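Local coordinates for protein metallophosphoesterase (Sphaerobacter thermophilus, PDB 3RQZ) that probably hydrolyses phosphate esters at a site built around two bound zinc ions, as a member of the metallophosphoesterase superfamily, at residues H117-I128 with C146-P154; I38-R46 with T225-L234. One frame throughout, in Å; residues are numbered along the deposited sequence.

Contact 1 of 2, residues H117-I128 with C146-P154. With ZN (zinc ion), chain D.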
loop_
_atom_site.group_PDB
_atom_site.type_symbol
_atom_site.label_atom_id
_atom_site.label_comp_id
_atom_site.label_asym_id
_atom_site.label_seq_id
_atom_site.Cartn_x
_atom_site.Cartn_y
_atom_site.Cartn_z
ATOM N N HIS A 117 0.779 5.079 6.316
ATOM C CA HIS A 117 0.884 3.698 5.959
ATOM C C HIS A 117 0.009 2.823 6.856
ATOM O O HIS A 117 -0.639 1.894 6.388
ATOM C CB HIS A 117 2.340 3.239 6.096
ATOM C CG HIS A 117 2.521 1.796 5.761
ATOM N ND1 HIS A 117 2.346 1.321 4.481
ATOM C CD2 HIS A 117 2.837 0.722 6.530
ATOM C CE1 HIS A 117 2.547 0.011 4.473
ATOM N NE2 HIS A 117 2.853 -0.374 5.704
ATOM N N GLY A 118 0.051 3.083 8.149
ATOM C CA GLY A 118 -0.587 2.197 9.132
ATOM C C GLY A 118 -1.795 2.864 9.769
ATOM O O GLY A 118 -2.941 2.558 9.436
ATOM N N SER A 119 -1.564 3.799 10.678
ATOM C CA SER A 119 -2.692 4.447 11.304
ATOM C C SER A 119 -2.346 5.880 11.689
ATOM O O SER A 119 -1.160 6.209 11.863
ATOM C CB SER A 119 -3.143 3.664 12.540
ATOM O OG SER A 119 -2.410 4.115 13.664
ATOM N N PRO A 120 -3.359 6.757 11.819
ATOM C CA PRO A 120 -2.943 8.112 12.212
ATOM C C PRO A 120 -2.418 8.227 13.655
ATOM O O PRO A 120 -1.701 9.200 13.979
ATOM C CB PRO A 120 -4.201 8.963 11.956
ATOM C CG PRO A 120 -5.311 8.011 11.847
ATOM C CD PRO A 120 -4.739 6.743 11.296
ATOM N N ARG A 121 -2.705 7.245 14.516
ATOM C CA ARG A 121 -2.029 7.207 15.824
ATOM C C ARG A 121 -0.563 6.824 15.707
ATOM O O ARG A 121 0.307 7.422 16.374
ATOM C CB ARG A 121 -2.696 6.225 16.807
ATOM C CG ARG A 121 -4.091 6.578 17.207
ATOM C CD ARG A 121 -4.432 5.931 18.535
ATOM N NE ARG A 121 -4.392 4.477 18.425
ATOM C CZ ARG A 121 -4.698 3.660 19.417
ATOM N NH1 ARG A 121 -4.617 2.346 19.239
ATOM N NH2 ARG A 121 -5.094 4.163 20.582
ATOM N N HIS A 122 -0.298 5.800 14.890
ATOM C CA HIS A 122 1.048 5.243 14.720
ATOM C C HIS A 122 1.328 4.999 13.256
ATOM O O HIS A 122 1.164 3.882 12.777
ATOM C CB HIS A 122 1.157 3.931 15.515
ATOM C CG HIS A 122 0.761 4.085 16.950
ATOM N ND1 HIS A 122 1.552 4.743 17.863
ATOM C CD2 HIS A 122 -0.354 3.699 17.625
ATOM C CE1 HIS A 122 0.958 4.736 19.046
ATOM N NE2 HIS A 122 -0.200 4.109 18.928
ATOM N N PRO A 123 1.763 6.051 12.534
ATOM C CA PRO A 123 1.797 6.058 11.077
ATOM C C PRO A 123 2.445 4.845 10.413
ATOM O O PRO A 123 1.915 4.333 9.413
ATOM C CB PRO A 123 2.564 7.353 10.757
ATOM C CG PRO A 123 2.248 8.252 11.865
ATOM C CD PRO A 123 1.997 7.405 13.080
ATOM N N ILE A 124 3.581 4.396 10.944
ATOM C CA ILE A 124 4.364 3.327 10.295
ATOM C C ILE A 124 3.848 1.940 10.670
ATOM O O ILE A 124 3.990 0.972 9.910
ATOM C CB ILE A 124 5.880 3.425 10.726
ATOM C CG1 ILE A 124 6.493 4.733 10.236
ATOM C CG2 ILE A 124 6.696 2.284 10.203
ATOM C CD1 ILE A 124 5.951 5.154 8.924
ATOM N N TRP A 125 3.262 1.843 11.850
ATOM C CA TRP A 125 3.210 0.538 12.526
ATOM C C TRP A 125 1.853 -0.085 12.766
ATOM O O TRP A 125 1.734 -1.327 12.760
ATOM C CB TRP A 125 3.892 0.672 13.884
ATOM C CG TRP A 125 5.302 1.047 13.819
ATOM C CD1 TRP A 125 5.857 2.222 14.258
ATOM C CD2 TRP A 125 6.391 0.243 13.322
ATOM N NE1 TRP A 125 7.227 2.200 14.056
ATOM C CE2 TRP A 125 7.581 0.995 13.500
ATOM C CE3 TRP A 125 6.475 -1.045 12.765
ATOM C CZ2 TRP A 125 8.846 0.509 13.127
ATOM C CZ3 TRP A 125 7.729 -1.525 12.392
ATOM C CH2 TRP A 125 8.903 -0.740 12.577
ATOM N N GLU A 126 0.835 0.731 13.010
ATOM C CA GLU A 126 -0.427 0.179 13.560
ATOM C C GLU A 126 -1.359 -0.299 12.456
ATOM O O GLU A 126 -1.594 0.423 11.501
ATOM C CB GLU A 126 -1.146 1.212 14.441
ATOM C CG GLU A 126 -2.484 0.717 15.059
ATOM C CD GLU A 126 -3.075 1.693 16.068
ATOM O OE1 GLU A 126 -3.400 2.845 15.714
ATOM O OE2 GLU A 126 -3.224 1.292 17.243
ATOM N N TYR A 127 -1.891 -1.509 12.600
ATOM C CA TYR A 127 -2.889 -2.046 11.648
ATOM C C TYR A 127 -4.280 -1.578 12.041
ATOM O O TYR A 127 -4.612 -1.535 13.221
ATOM C CB TYR A 127 -2.901 -3.575 11.622
ATOM C CG TYR A 127 -1.597 -4.246 11.255
ATOM C CD1 TYR A 127 -1.253 -4.462 9.912
ATOM C CD2 TYR A 127 -0.731 -4.699 12.245
ATOM C CE1 TYR A 127 -0.052 -5.098 9.568
ATOM C CE2 TYR A 127 0.462 -5.333 11.927
ATOM C CZ TYR A 127 0.790 -5.542 10.584
ATOM O OH TYR A 127 1.963 -6.165 10.257
ATOM N N ILE A 128 -5.100 -1.235 11.061
ATOM C CA ILE A 128 -6.514 -0.984 11.323
ATOM C C ILE A 128 -7.346 -2.030 10.593
ATOM O O ILE A 128 -7.454 -1.989 9.361
ATOM C CB ILE A 128 -6.952 0.406 10.841
ATOM C CG1 ILE A 128 -6.032 1.486 11.427
ATOM C CG2 ILE A 128 -8.486 0.591 11.166
ATOM C CD1 ILE A 128 -6.406 2.966 11.085
ATOM N N CYS A 146 -9.212 9.685 5.962
ATOM C CA CYS A 146 -7.858 9.122 6.205
ATOM C C CYS A 146 -7.638 7.853 5.389
ATOM O O CYS A 146 -8.447 6.897 5.466
ATOM C CB CYS A 146 -7.630 8.804 7.689
ATOM S SG CYS A 146 -5.878 8.396 8.071
ATOM N N PHE A 147 -6.575 7.854 4.590
ATOM C CA PHE A 147 -6.193 6.706 3.773
ATOM C C PHE A 147 -5.068 5.971 4.451
ATOM O O PHE A 147 -4.074 6.588 4.875
ATOM C CB PHE A 147 -5.766 7.138 2.352
ATOM C CG PHE A 147 -6.904 7.701 1.545
ATOM C CD1 PHE A 147 -7.806 6.837 0.907
ATOM C CD2 PHE A 147 -7.139 9.082 1.502
ATOM C CE1 PHE A 147 -8.889 7.356 0.165
ATOM C CE2 PHE A 147 -8.201 9.610 0.758
ATOM C CZ PHE A 147 -9.082 8.755 0.092
ATOM N N VAL A 148 -5.230 4.658 4.551
ATOM C CA VAL A 148 -4.263 3.798 5.232
ATOM C C VAL A 148 -3.987 2.530 4.414
ATOM O O VAL A 148 -4.795 2.167 3.564
ATOM C CB VAL A 148 -4.761 3.400 6.656
ATOM C CG1 VAL A 148 -5.115 4.627 7.499
ATOM C CG2 VAL A 148 -5.982 2.437 6.593
ATOM N N GLY A 149 -2.854 1.862 4.669
ATOM C CA GLY A 149 -2.533 0.567 4.032
ATOM C C GLY A 149 -2.208 -0.480 5.089
ATOM O O GLY A 149 -2.974 -0.638 6.074
ATOM N N HIS A 150 -1.111 -1.214 4.852
ATOM C CA HIS A 150 -0.427 -2.047 5.878
ATOM C C HIS A 150 -1.105 -3.412 6.133
ATOM O O HIS A 150 -0.431 -4.423 6.342
ATOM C CB HIS A 150 -0.288 -1.209 7.178
ATOM C CG HIS A 150 0.673 -1.738 8.202
ATOM N ND1 HIS A 150 1.787 -2.493 7.902
ATOM C CD2 HIS A 150 0.697 -1.553 9.545
ATOM C CE1 HIS A 150 2.439 -2.774 9.021
ATOM N NE2 HIS A 150 1.807 -2.199 10.029
ATOM N N THR A 151 -2.424 -3.476 6.088
ATOM C CA THR A 151 -3.084 -4.761 6.298
ATOM C C THR A 151 -3.083 -5.627 5.038
ATOM O O THR A 151 -3.220 -6.844 5.122
ATOM C CB THR A 151 -4.552 -4.550 6.705
ATOM O OG1 THR A 151 -5.194 -3.827 5.644
ATOM C CG2 THR A 151 -4.653 -3.731 7.996
ATOM N N HIS A 152 -2.959 -4.999 3.869
ATOM C CA HIS A 152 -3.020 -5.687 2.550
ATOM C C HIS A 152 -4.433 -6.183 2.241
ATOM O O HIS A 152 -4.655 -7.165 1.468
ATOM C CB HIS A 152 -2.025 -6.851 2.449
ATOM C CG HIS A 152 -0.596 -6.466 2.651
ATOM N ND1 HIS A 152 0.443 -7.318 2.342
ATOM C CD2 HIS A 152 -0.022 -5.342 3.154
ATOM C CE1 HIS A 152 1.593 -6.737 2.641
ATOM N NE2 HIS A 152 1.340 -5.545 3.144
ATOM N N VAL A 153 -5.402 -5.546 2.885
ATOM C CA VAL A 153 -6.805 -5.886 2.651
ATOM C C VAL A 153 -7.574 -4.591 2.426
ATOM O O VAL A 153 -7.513 -3.682 3.262
ATOM C CB VAL A 153 -7.397 -6.721 3.821
ATOM C CG1 VAL A 153 -8.918 -7.071 3.573
ATOM C CG2 VAL A 153 -6.593 -8.051 4.038
ATOM N N PRO A 154 -8.297 -4.486 1.296
ATOM C CA PRO A 154 -9.068 -3.261 1.141
ATOM C C PRO A 154 -10.183 -3.180 2.185
ATOM O O PRO A 154 -10.704 -4.206 2.631
ATOM C CB PRO A 154 -9.606 -3.339 -0.305
ATOM C CG PRO A 154 -9.636 -4.790 -0.612
ATOM C CD PRO A 154 -8.472 -5.406 0.155
HETATM ZN ZN ZN D . 3.011 -4.115 3.670
HETATM O O HOH W 1 -3.897 -0.043 8.689
HETATM O O HOH W 2 3.760 -5.710 5.374
#
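The imidazole of His150 lies against Tyr127 in an offset stack, the planes 8° apart and the centroids 3.9 Å apart, with Tyr127 CE1 over the middle of one imidazole face. Over the opposite face, displaced toward its rim, sits Ile124 O, a buried carbonyl with no polar partner in the model. At the ring edge, His150 NE2 donates to Trp125 O over 2.9 Å; the oxygen lies in the imidazole plane, although the donor approaches from well above the plane of that carbonyl. The swing that reaches this slot comes from chi1 of -165°, which sets CG opposite the backbone N. His117 approaches obliquely, one face covered by the CB of His150 in a CH-pi contact, while His117 NE2 comes within 3.2 Å of His150 ND1 with no proton to share. The other nitrogen of His117, ND1, is hydrogen-bonded to Leu35 O.

Backbone and water bonds join the loops that carry these rings. Gly149 N donates to His117 O (2.8 Å), and water 1 ties Gly118 O, Ile128 N and Gly149 O together. Further out, Val148 CB packs on Gly118 O, and Pro120 CD meets Cys146 SG at 3.8 Å. A CB on Gly118 would run into Glu126 O.

Residues 149-152 form the Gly-His-Thr-His signature of metallophosphoesterases: His150 binds one zinc, and His152 NE2 binds the other at 2.3 Å beside Asp11, His13 and Asp37. A phenylalanine replacing His150 would keep a flat ring but would probably leave Trp125 O without its donor and one zinc short of a ligand. With NE2 committed as a donor to Trp125 O, ND1 is probably the nitrogen that meets the zinc, consistent with a ligand whose ring is held in one orientation by the stack and that bond.

Contact 2 of 2, residues I38-R46 with T225-L234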
loop_
_atom_site.group_PDB
_atom_site.type_symbol
_atom_site.label_atom_id
_atom_site.label_comp_id
_atom_site.label_asym_id
_atom_site.label_seq_id
_atom_site.Cartn_x
_atom_site.Cartn_y
_atom_site.Cartn_z
ATOM N N ILE A 38 6.829 0.046 -0.620
ATOM C CA ILE A 38 7.268 -0.136 -1.978
ATOM C C ILE A 38 8.176 -1.377 -2.129
ATOM O O ILE A 38 8.207 -1.999 -3.183
ATOM C CB ILE A 38 8.052 1.113 -2.415
ATOM C CG1 ILE A 38 7.256 2.393 -2.073
ATOM C CG2 ILE A 38 8.346 1.071 -3.877
ATOM C CD1 ILE A 38 8.031 3.730 -2.338
ATOM N N VAL A 39 8.936 -1.709 -1.080
ATOM C CA VAL A 39 9.909 -2.806 -1.152
ATOM C C VAL A 39 9.575 -3.825 -0.091
ATOM O O VAL A 39 8.671 -3.605 0.732
ATOM C CB VAL A 39 11.388 -2.313 -0.953
ATOM C CG1 VAL A 39 11.782 -1.241 -2.003
ATOM C CG2 VAL A 39 11.585 -1.753 0.483
ATOM N N GLY A 40 10.332 -4.921 -0.090
ATOM C CA GLY A 40 10.142 -6.024 0.857
ATOM C C GLY A 40 9.356 -7.137 0.202
ATOM O O GLY A 40 8.397 -6.861 -0.542
ATOM N N TYR A 41 9.759 -8.385 0.444
ATOM C CA TYR A 41 9.073 -9.579 -0.097
ATOM C C TYR A 41 9.295 -9.844 -1.593
ATOM O O TYR A 41 9.715 -10.932 -1.965
ATOM C CB TYR A 41 7.545 -9.548 0.163
ATOM C CG TYR A 41 7.113 -9.427 1.598
ATOM C CD1 TYR A 41 7.654 -10.249 2.578
ATOM C CD2 TYR A 41 6.162 -8.477 1.979
ATOM C CE1 TYR A 41 7.259 -10.146 3.896
ATOM C CE2 TYR A 41 5.745 -8.365 3.306
ATOM C CZ TYR A 41 6.304 -9.203 4.252
ATOM O OH TYR A 41 5.925 -9.122 5.565
ATOM N N GLY A 42 9.006 -8.865 -2.451
ATOM C CA GLY A 42 9.034 -9.092 -3.903
ATOM C C GLY A 42 10.412 -8.987 -4.557
ATOM O O GLY A 42 11.370 -8.542 -3.930
ATOM N N PRO A 43 10.514 -9.413 -5.832
ATOM C CA PRO A 43 11.783 -9.527 -6.563
ATOM C C PRO A 43 12.311 -8.269 -7.241
ATOM O O PRO A 43 13.416 -8.299 -7.789
ATOM C CB PRO A 43 11.449 -10.572 -7.651
ATOM C CG PRO A 43 10.010 -10.263 -7.969
ATOM C CD PRO A 43 9.364 -9.835 -6.660
ATOM N N ARG A 44 11.548 -7.176 -7.222
ATOM C CA ARG A 44 11.952 -5.998 -8.000
ATOM C C ARG A 44 11.913 -4.714 -7.183
ATOM O O ARG A 44 11.224 -3.758 -7.566
ATOM C CB ARG A 44 11.104 -5.858 -9.294
ATOM C CG ARG A 44 11.319 -6.964 -10.375
ATOM C CD ARG A 44 12.725 -6.929 -10.999
ATOM N NE ARG A 44 12.956 -7.994 -11.996
ATOM C CZ ARG A 44 13.525 -9.168 -11.745
ATOM N NH1 ARG A 44 13.898 -9.475 -10.504
ATOM N NH2 ARG A 44 13.697 -10.055 -12.736
ATOM N N PRO A 45 12.648 -4.670 -6.052
ATOM C CA PRO A 45 12.572 -3.438 -5.239
ATOM C C PRO A 45 13.103 -2.180 -5.925
ATOM O O PRO A 45 12.480 -1.110 -5.776
ATOM C CB PRO A 45 13.380 -3.783 -3.972
ATOM C CG PRO A 45 14.277 -4.961 -4.415
ATOM C CD PRO A 45 13.455 -5.718 -5.401
ATOM N N ARG A 46 14.205 -2.270 -6.684
ATOM C CA ARG A 46 14.739 -1.059 -7.319
ATOM C C ARG A 46 13.739 -0.475 -8.299
ATOM O O ARG A 46 13.468 0.728 -8.293
ATOM C CB ARG A 46 16.051 -1.346 -8.049
ATOM C CG ARG A 46 17.201 -1.607 -7.104
ATOM C CD ARG A 46 18.552 -1.611 -7.868
ATOM N NE ARG A 46 18.580 -2.709 -8.829
ATOM C CZ ARG A 46 19.004 -3.947 -8.558
ATOM N NH1 ARG A 46 19.484 -4.252 -7.354
ATOM N NH2 ARG A 46 18.970 -4.887 -9.502
ATOM N N THR A 225 6.139 -13.015 -11.529
ATOM C CA THR A 225 6.718 -12.552 -10.264
ATOM C C THR A 225 7.335 -13.755 -9.530
ATOM O O THR A 225 8.448 -13.677 -9.007
ATOM C CB THR A 225 5.669 -11.861 -9.392
ATOM O OG1 THR A 225 5.319 -10.620 -10.002
ATOM C CG2 THR A 225 6.197 -11.587 -7.987
ATOM N N GLN A 226 6.597 -14.861 -9.504
ATOM C CA GLN A 226 7.080 -16.087 -8.881
ATOM C C GLN A 226 8.395 -16.569 -9.519
ATOM O O GLN A 226 9.338 -16.888 -8.802
ATOM C CB GLN A 226 6.004 -17.168 -8.908
ATOM C CG GLN A 226 4.854 -16.919 -7.915
ATOM C CD GLN A 226 3.882 -18.092 -7.930
ATOM O OE1 GLN A 226 3.614 -18.642 -8.990
ATOM N NE2 GLN A 226 3.369 -18.479 -6.762
ATOM N N ALA A 227 8.473 -16.557 -10.847
ATOM C CA ALA A 227 9.713 -16.898 -11.566
ATOM C C ALA A 227 10.887 -15.989 -11.167
ATOM O O ALA A 227 12.020 -16.455 -10.944
ATOM C CB ALA A 227 9.491 -16.842 -13.070
ATOM N N GLN A 228 10.610 -14.697 -11.082
ATOM C CA GLN A 228 11.618 -13.719 -10.733
ATOM C C GLN A 228 12.088 -13.923 -9.288
ATOM O O GLN A 228 13.256 -13.734 -8.994
ATOM C CB GLN A 228 11.055 -12.293 -10.881
ATOM C CG GLN A 228 10.743 -11.873 -12.312
ATOM C CD GLN A 228 9.981 -10.557 -12.386
ATOM O OE1 GLN A 228 9.593 -9.963 -11.358
ATOM N NE2 GLN A 228 9.761 -10.082 -13.610
HETATM N N MSE A 229 11.166 -14.258 -8.390
HETATM C CA MSE A 229 11.536 -14.566 -6.998
HETATM C C MSE A 229 12.390 -15.825 -6.883
HETATM O O MSE A 229 13.384 -15.833 -6.157
HETATM C CB MSE A 229 10.305 -14.693 -6.101
HETATM C CG MSE A 229 9.537 -13.362 -5.917
HETATM SE SE MSE A 229 7.845 -13.612 -5.013
HETATM C CE MSE A 229 8.571 -13.984 -3.246
ATOM N N ARG A 230 12.019 -16.880 -7.611
ATOM C CA ARG A 230 12.800 -18.113 -7.595
ATOM C C ARG A 230 14.190 -17.897 -8.186
ATOM O O ARG A 230 15.165 -18.490 -7.713
ATOM C CB ARG A 230 12.057 -19.250 -8.320
ATOM C CG ARG A 230 10.730 -19.635 -7.627
ATOM C CD ARG A 230 10.200 -20.964 -8.133
ATOM N NE ARG A 230 9.081 -21.407 -7.296
ATOM C CZ ARG A 230 7.802 -21.407 -7.663
ATOM N NH1 ARG A 230 6.896 -21.814 -6.796
ATOM N NH2 ARG A 230 7.414 -21.008 -8.881
ATOM N N GLU A 231 14.272 -17.046 -9.210
ATOM C CA GLU A 231 15.551 -16.687 -9.812
ATOM C C GLU A 231 16.452 -15.979 -8.793
ATOM O O GLU A 231 17.656 -16.228 -8.762
ATOM C CB GLU A 231 15.343 -15.797 -11.049
ATOM C CG GLU A 231 16.641 -15.456 -11.814
ATOM C CD GLU A 231 17.488 -16.688 -12.147
ATOM O OE1 GLU A 231 16.976 -17.619 -12.814
ATOM O OE2 GLU A 231 18.679 -16.727 -11.749
ATOM N N ALA A 232 15.865 -15.117 -7.960
ATOM C CA ALA A 232 16.614 -14.391 -6.924
ATOM C C ALA A 232 16.975 -15.266 -5.706
ATOM O O ALA A 232 17.735 -14.839 -4.845
ATOM C CB ALA A 232 15.844 -13.119 -6.472
ATOM N N GLY A 233 16.413 -16.470 -5.643
ATOM C CA GLY A 233 16.623 -17.384 -4.515
ATOM C C GLY A 233 15.802 -17.042 -3.286
ATOM O O GLY A 233 16.157 -17.452 -2.191
ATOM N N LEU A 234 14.703 -16.294 -3.461
ATOM C CA LEU A 234 13.795 -15.939 -2.347
ATOM C C LEU A 234 13.033 -17.144 -1.781
ATOM O O LEU A 234 12.727 -18.071 -2.517
ATOM C CB LEU A 234 12.812 -14.815 -2.766
ATOM C CG LEU A 234 13.489 -13.447 -2.919
ATOM C CD1 LEU A 234 12.596 -12.442 -3.645
ATOM C CD2 LEU A 234 13.930 -12.901 -1.553
HETATM O O HOH W 3 15.031 -12.205 -10.038
#
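The chain at Pro43 passes beside helix 222-232, and its closest backbone approach puts the CA of Pro43 5.1 Å from the CA of Met229. The ring of Pro43 lies on the helix surface. Its CD rests on Met229 CG at 3.6 Å and also reaches the methyl CG2 of Thr225, while its CG touches Gln228 OE1 at 3.4 Å. Met229, a selenomethionine, bends at chi3 (72°), and this turn carries its methyl CE to within 3.5 Å of Tyr41 O. Leu234 CD1 approaches the same carbonyl oxygen, so two apolar groups border it.

Two chain turns frame this packing. On one side is the loop of the Gly-Asp-x-x-Gly motif of metallophosphoesterases, which runs on from the zinc ligand Asp37 and ends at Arg44, the N-cap position of helix 45-55. On the other, helix 222-232 closes in a Schellman motif at Gly233, whose positive phi lets the chain turn so that Leu234 comes back toward the Tyr41-Pro43 backbone.

Arg44 and Gln228 meet flat on flat: the guanidinium and amide planes are 14° apart, with Gln228 CD 3.6 Å above the guanidinium plane and offset toward its rim. A bend at chi2 curls the arginine chain back, and NH1 then donates to Pro43 O (3.0 Å), the acceptor lying in the guanidinium plane. Water 3 extends this edge, accepting from Arg44 NH1 and donating to Gln228 O, and thereby joins the two segments through polar atoms. Thr225, whose methyl faces Pro43, sends its hydroxyl to Asn15. Met229 also packs on Leu238 and Val239 of helix 236-244.

Contacts 1 and 2 lie on opposite sides of the chain's centre, their own centres about 24 Å apart and their nearest atoms about 5 Å apart without touching, and both reach the zinc pair, contact 1 directly and contact 2 through Tyr41. Contact 1 supplies ligands to both metals through His150 and His152. Contact 2 approaches the site along the loop that follows Asp37, which binds both zincs: the side chain of Tyr41 comes within about 5 Å of a zinc and of the His152 side chain at nearest atoms. Along the sequence, the 117-128 and 146-154 segments are nested inside the long loop closed by 38-46 and 225-234.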